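Local coordinates for protein CD1-2 antigen (Gallus gallus, PDB 3DBX) that probably presents lipid antigens at the cell surface, as a CD1-family, MHC class I-like glycoprotein with an immunoglobulin-like membrane-proximal domain, at residues G123-T128 and V137-T142; V189-V194 and C209-F214. All coordinates share one frame; numbering follows the deposited sequence.

Contact 1 of 2, residues G123-T128 and V137-T142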
loop_
_atom_site.group_PDB
_atom_site.type_symbol
_atom_site.label_atom_id
_atom_site.label_comp_id
_atom_site.label_asym_id
_atom_site.label_seq_id
_atom_site.Cartn_x
_atom_site.Cartn_y
_atom_site.Cartn_z
ATOM N N GLY A 123 6.401 -8.489 12.600
ATOM C CA GLY A 123 5.435 -7.409 12.374
ATOM C C GLY A 123 5.480 -6.271 13.378
ATOM O O GLY A 123 4.536 -5.519 13.500
ATOM N N ARG A 124 6.578 -6.163 14.120
ATOM C CA ARG A 124 6.807 -5.053 15.035
ATOM C C ARG A 124 8.215 -4.545 14.754
ATOM O O ARG A 124 9.033 -5.298 14.237
ATOM C CB ARG A 124 6.744 -5.547 16.497
ATOM C CG ARG A 124 5.413 -6.181 16.891
ATOM C CD ARG A 124 5.407 -6.708 18.333
ATOM N NE ARG A 124 6.409 -7.752 18.570
ATOM C CZ ARG A 124 7.304 -7.740 19.561
ATOM N NH1 ARG A 124 7.360 -6.721 20.419
ATOM N NH2 ARG A 124 8.153 -8.755 19.700
ATOM N N ASP A 125 8.514 -3.301 15.129
ATOM C CA ASP A 125 9.868 -2.750 14.963
ATOM C C ASP A 125 10.892 -3.604 15.688
ATOM O O ASP A 125 10.587 -4.194 16.732
ATOM C CB ASP A 125 9.964 -1.314 15.482
ATOM C CG ASP A 125 8.888 -0.405 14.922
ATOM O OD1 ASP A 125 8.233 -0.784 13.917
ATOM O OD2 ASP A 125 8.683 0.691 15.501
ATOM N N LEU A 126 12.099 -3.669 15.121
ATOM C CA LEU A 126 13.194 -4.455 15.703
ATOM C C LEU A 126 14.473 -3.630 15.901
ATOM O O LEU A 126 14.971 -3.566 17.017
ATOM C CB LEU A 126 13.476 -5.729 14.888
ATOM C CG LEU A 126 14.629 -6.634 15.362
ATOM C CD1 LEU A 126 14.339 -7.214 16.728
ATOM C CD2 LEU A 126 14.929 -7.743 14.351
ATOM N N VAL A 127 15.004 -3.030 14.827
ATOM C CA VAL A 127 16.143 -2.076 14.902
ATOM C C VAL A 127 16.027 -0.946 13.859
ATOM O O VAL A 127 15.433 -1.132 12.790
ATOM C CB VAL A 127 17.557 -2.760 14.770
ATOM C CG1 VAL A 127 17.849 -3.663 15.953
ATOM C CG2 VAL A 127 17.703 -3.532 13.461
ATOM N N THR A 128 16.582 0.227 14.162
ATOM C CA THR A 128 16.596 1.311 13.166
ATOM C C THR A 128 17.998 1.885 12.919
ATOM O O THR A 128 18.840 1.850 13.802
ATOM C CB THR A 128 15.572 2.438 13.492
ATOM O OG1 THR A 128 15.432 3.301 12.352
ATOM C CG2 THR A 128 15.999 3.257 14.691
ATOM N N VAL A 137 20.102 1.485 16.041
ATOM C CA VAL A 137 19.444 1.656 17.347
ATOM C C VAL A 137 18.344 0.609 17.582
ATOM O O VAL A 137 17.486 0.401 16.708
ATOM C CB VAL A 137 18.822 3.075 17.506
ATOM C CG1 VAL A 137 18.792 3.485 18.961
ATOM C CG2 VAL A 137 19.587 4.115 16.691
ATOM N N PRO A 138 18.358 -0.051 18.764
ATOM C CA PRO A 138 17.333 -1.044 19.118
ATOM C C PRO A 138 15.948 -0.423 19.319
ATOM O O PRO A 138 15.832 0.640 19.936
ATOM C CB PRO A 138 17.843 -1.620 20.447
ATOM C CG PRO A 138 19.261 -1.215 20.535
ATOM C CD PRO A 138 19.352 0.092 19.842
ATOM N N GLN A 139 14.917 -1.092 18.796
ATOM C CA GLN A 139 13.532 -0.620 18.877
ATOM C C GLN A 139 12.709 -1.368 19.932
ATOM O O GLN A 139 11.682 -0.863 20.398
ATOM C CB GLN A 139 12.846 -0.741 17.520
ATOM C CG GLN A 139 13.480 0.058 16.363
ATOM C CD GLN A 139 13.040 1.514 16.323
ATOM O OE1 GLN A 139 13.113 2.232 17.327
ATOM N NE2 GLN A 139 12.586 1.959 15.160
ATOM N N ARG A 140 13.143 -2.577 20.283
ATOM C CA ARG A 140 12.544 -3.335 21.377
ATOM C C ARG A 140 13.655 -3.659 22.369
ATOM O O ARG A 140 14.825 -3.378 22.084
ATOM C CB ARG A 140 11.807 -4.588 20.869
ATOM C CG ARG A 140 12.675 -5.648 20.223
ATOM C CD ARG A 140 11.867 -6.829 19.728
ATOM N NE ARG A 140 11.172 -6.535 18.473
ATOM C CZ ARG A 140 10.782 -7.455 17.595
ATOM N NH1 ARG A 140 11.037 -8.736 17.814
ATOM N NH2 ARG A 140 10.153 -7.091 16.480
ATOM N N SER A 141 13.310 -4.225 23.527
ATOM C CA SER A 141 14.312 -4.415 24.589
ATOM C C SER A 141 14.785 -5.857 24.851
ATOM O O SER A 141 15.219 -6.170 25.962
ATOM C CB SER A 141 13.884 -3.711 25.894
ATOM O OG SER A 141 12.717 -4.286 26.457
ATOM N N THR A 142 14.746 -6.714 23.828
ATOM C CA THR A 142 15.206 -8.115 23.961
ATOM C C THR A 142 16.551 -8.448 23.252
ATOM O O THR A 142 17.202 -7.557 22.694
ATOM C CB THR A 142 14.091 -9.126 23.571
ATOM O OG1 THR A 142 14.469 -10.446 23.988
ATOM C CG2 THR A 142 13.805 -9.101 22.057
#
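Arg-140 lays its guanidinium between Leu-126 and Arg-124 and turns its side toward the backbone of Asp-125. NE and NH2 both donate to Asp-125 O, at 3.0 Å from NE and 2.9 Å from NH2, and the oxygen lies close to the guanidinium plane. The two donors reach the carbonyl differently: NE lies in its plane, whereas NH2 stands well above it. A weak bond from NH2 to Arg-124 O adds a third link to the same edge. The bend at chi3 (77°) turns the Arg-140 head in to the carbonyls of Arg-124 and Asp-125. Over one face sits Leu-126 CD1, 3.7 Å from Arg-140 CZ; over the opposite face Arg-124 stacks its own guanidinium, offset, with planes 26° apart. This stack brings two like charges together, Arg-124 NH2 and Arg-140 NH1 being two donors that make no bond, and the salt bridge from Arg-140 NH1 to Glu-121 probably offsets part of the repulsion.

Gln-139 covers the neighbouring backbone: its CB meets Asp-125 CB at 3.6 Å, and its chain, folded at chi2 (-83°), carries NE2 to within 3.5 Å of Thr-128 CB. Asp-125 OD1 itself bonds to an aromatic side chain of another protein chain, while Thr-128 OG1 is held by Asn-118 and the carbonyl of Val-117.

Behind these side chains, the backbone fixes the register. Thr-128 and Val-137 form an antiparallel hydrogen-bonded pair, Thr-128 N reaching Val-137 O at 2.7 Å, and Gln-139 N donates to Leu-126 O at 3.0 Å. Leu-126 and Val-127 both face Ile-119, a classic beta bulge, and Leu-126 also packs on Leu-144 and Met-148. This is the hairpin at one edge of the MHC class I-like platform, whose last strand, 135-138, leads into helix 143-154.

Contact 2 of 2, residues V189-V194 and C209-F214; sequences VPPMAV and CRVTSF
Pro-191 CB packs against Val-211 CG1 at 3.5 Å and against Phe-214 CB at 3.6 Å, its ring crossing the phenylalanine side chain at about a right angle. Ala-193 continues this apolar face, its CB 4.1 Å from Val-211 CG2. Leu-279 and Val-281 of the facing sheet cover Ala-193, and Cys-209 on the same side joins Cys-267 in the disulfide between the two sheets.

Around this centre the strands pair antiparallel, their axes 4.7 Å apart at closest approach and their directions at 160°. Met-192 and Thr-212 exchange backbone bonds, with Thr-212 N donating to Met-192 O at 2.9 Å; Val-194 and Arg-210 do likewise. On the other face Met-192 CG comes within 3.2 Å of Thr-212 OG1, and Val-194 CG2 lies alongside Arg-210 CB at 3.8 Å.

With CG trans to the main-chain nitrogen (chi1 177°) and the chain extended to NE, the Arg-210 head leads away from Val-194. Ser-213 forms a G1 bulge with Phe-214 opposite Tyr-249. The chemistry implies a two-sided edge hairpin: one face apolar and turned to the immunoglobulin core, the other mixed, with Arg-210 and Ser-213 supplying polar bonds to another protein chain.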
loop_
_atom_site.group_PDB
_atom_site.type_symbol
_atom_site.label_atom_id
_atom_site.label_comp_id
_atom_site.label_asym_id
_atom_site.label_seq_id
_atom_site.Cartn_x
_atom_site.Cartn_y
_atom_site.Cartn_z
ATOM N N VAL A 189 -5.637 12.120 -13.534
ATOM C CA VAL A 189 -6.959 11.641 -13.937
ATOM C C VAL A 189 -7.965 12.171 -12.909
ATOM O O VAL A 189 -7.846 11.847 -11.730
ATOM C CB VAL A 189 -7.041 10.095 -13.872
ATOM C CG1 VAL A 189 -8.394 9.684 -14.270
ATOM C CG2 VAL A 189 -5.995 9.450 -14.823
ATOM N N PRO A 190 -8.877 13.084 -13.318
ATOM C CA PRO A 190 -9.824 13.643 -12.323
ATOM C C PRO A 190 -10.841 12.631 -11.766
ATOM O O PRO A 190 -11.198 11.667 -12.474
ATOM C CB PRO A 190 -10.510 14.794 -13.073
ATOM C CG PRO A 190 -9.557 15.140 -14.196
ATOM C CD PRO A 190 -8.976 13.763 -14.605
ATOM N N PRO A 191 -11.326 12.863 -10.518
ATOM C CA PRO A 191 -12.281 11.980 -9.896
ATOM C C PRO A 191 -13.651 12.161 -10.496
ATOM O O PRO A 191 -13.915 13.211 -11.113
ATOM C CB PRO A 191 -12.277 12.458 -8.420
ATOM C CG PRO A 191 -12.008 13.907 -8.528
ATOM C CD PRO A 191 -10.971 13.992 -9.620
ATOM N N MET A 192 -14.512 11.154 -10.337
ATOM C CA MET A 192 -15.937 11.344 -10.598
ATOM C C MET A 192 -16.608 10.981 -9.296
ATOM O O MET A 192 -16.033 10.230 -8.542
ATOM C CB MET A 192 -16.474 10.512 -11.765
ATOM C CG MET A 192 -16.318 9.039 -11.717
ATOM S SD MET A 192 -17.495 8.213 -12.878
ATOM C CE MET A 192 -19.029 8.362 -11.938
ATOM N N ALA A 193 -17.785 11.538 -9.005
ATOM C CA ALA A 193 -18.415 11.289 -7.692
ATOM C C ALA A 193 -19.926 11.100 -7.816
ATOM O O ALA A 193 -20.566 11.602 -8.741
ATOM C CB ALA A 193 -18.081 12.398 -6.693
ATOM N N VAL A 194 -20.474 10.318 -6.901
ATOM C CA VAL A 194 -21.903 10.044 -6.879
ATOM C C VAL A 194 -22.343 10.190 -5.428
ATOM O O VAL A 194 -21.570 9.863 -4.512
ATOM C CB VAL A 194 -22.279 8.648 -7.477
ATOM C CG1 VAL A 194 -21.986 8.573 -9.004
ATOM C CG2 VAL A 194 -21.613 7.460 -6.735
ATOM N N CYS A 209 -21.020 9.753 -0.261
ATOM C CA CYS A 209 -20.405 10.319 -1.453
ATOM C C CYS A 209 -19.311 9.310 -1.873
ATOM O O CYS A 209 -18.376 9.093 -1.114
ATOM C CB CYS A 209 -19.748 11.617 -1.065
ATOM S SG CYS A 209 -18.946 12.470 -2.427
ATOM N N ARG A 210 -19.454 8.674 -3.035
ATOM C CA ARG A 210 -18.471 7.709 -3.477
ATOM C C ARG A 210 -17.654 8.383 -4.578
ATOM O O ARG A 210 -18.217 8.822 -5.573
ATOM C CB ARG A 210 -19.167 6.452 -3.990
ATOM C CG ARG A 210 -18.202 5.384 -4.544
ATOM C CD ARG A 210 -19.006 4.264 -5.210
ATOM N NE ARG A 210 -18.144 3.401 -6.013
ATOM C CZ ARG A 210 -18.562 2.376 -6.736
ATOM N NH1 ARG A 210 -19.849 2.041 -6.741
ATOM N NH2 ARG A 210 -17.683 1.666 -7.417
ATOM N N VAL A 211 -16.340 8.491 -4.376
ATOM C CA VAL A 211 -15.467 9.222 -5.315
ATOM C C VAL A 211 -14.540 8.198 -5.934
ATOM O O VAL A 211 -13.931 7.442 -5.207
ATOM C CB VAL A 211 -14.616 10.249 -4.562
ATOM C CG1 VAL A 211 -13.824 11.095 -5.574
ATOM C CG2 VAL A 211 -15.552 11.208 -3.706
ATOM N N THR A 212 -14.483 8.148 -7.266
ATOM C CA THR A 212 -13.779 7.065 -7.957
ATOM C C THR A 212 -12.820 7.627 -9.033
ATOM O O THR A 212 -12.855 8.826 -9.338
ATOM C CB THR A 212 -14.834 6.054 -8.577
ATOM O OG1 THR A 212 -15.635 6.748 -9.544
ATOM C CG2 THR A 212 -15.804 5.550 -7.506
ATOM N N SER A 213 -11.920 6.791 -9.538
ATOM C CA SER A 213 -11.207 7.028 -10.814
ATOM C C SER A 213 -10.061 7.992 -10.791
ATOM O O SER A 213 -9.519 8.308 -11.870
ATOM C CB SER A 213 -12.172 7.416 -11.953
ATOM O OG SER A 213 -13.034 6.324 -12.238
ATOM N N PHE A 214 -9.641 8.442 -9.604
ATOM C CA PHE A 214 -8.717 9.578 -9.567
ATOM C C PHE A 214 -7.236 9.256 -9.372
ATOM O O PHE A 214 -6.863 8.297 -8.707
ATOM C CB PHE A 214 -9.154 10.608 -8.523
ATOM C CG PHE A 214 -9.224 10.065 -7.116
ATOM C CD1 PHE A 214 -10.395 9.522 -6.641
ATOM C CD2 PHE A 214 -8.133 10.175 -6.264
ATOM C CE1 PHE A 214 -10.486 9.061 -5.294
ATOM C CE2 PHE A 214 -8.178 9.700 -4.969
ATOM C CZ PHE A 214 -9.361 9.119 -4.481
#

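Contact 1 and contact 2 each join neighbouring strands of an antiparallel hairpin at the margin of a sheet, but they share no element: the first belongs to the MHC-I-like platform, the second to the immunoglobulin domain. Their centres are 40 Å apart, on opposite sides of the chain's centre. Contact 2 is the more buried, with seven of twelve touching residues buried against two of nine in contact 1. Both keep backbone pairing, but 189-194 and 209-214 turn one face to the sandwich core, whereas 123-128 and 137-142 add an arginine bound side-on to a main-chain carbonyl. Both also reach another protein chain through polar side chains.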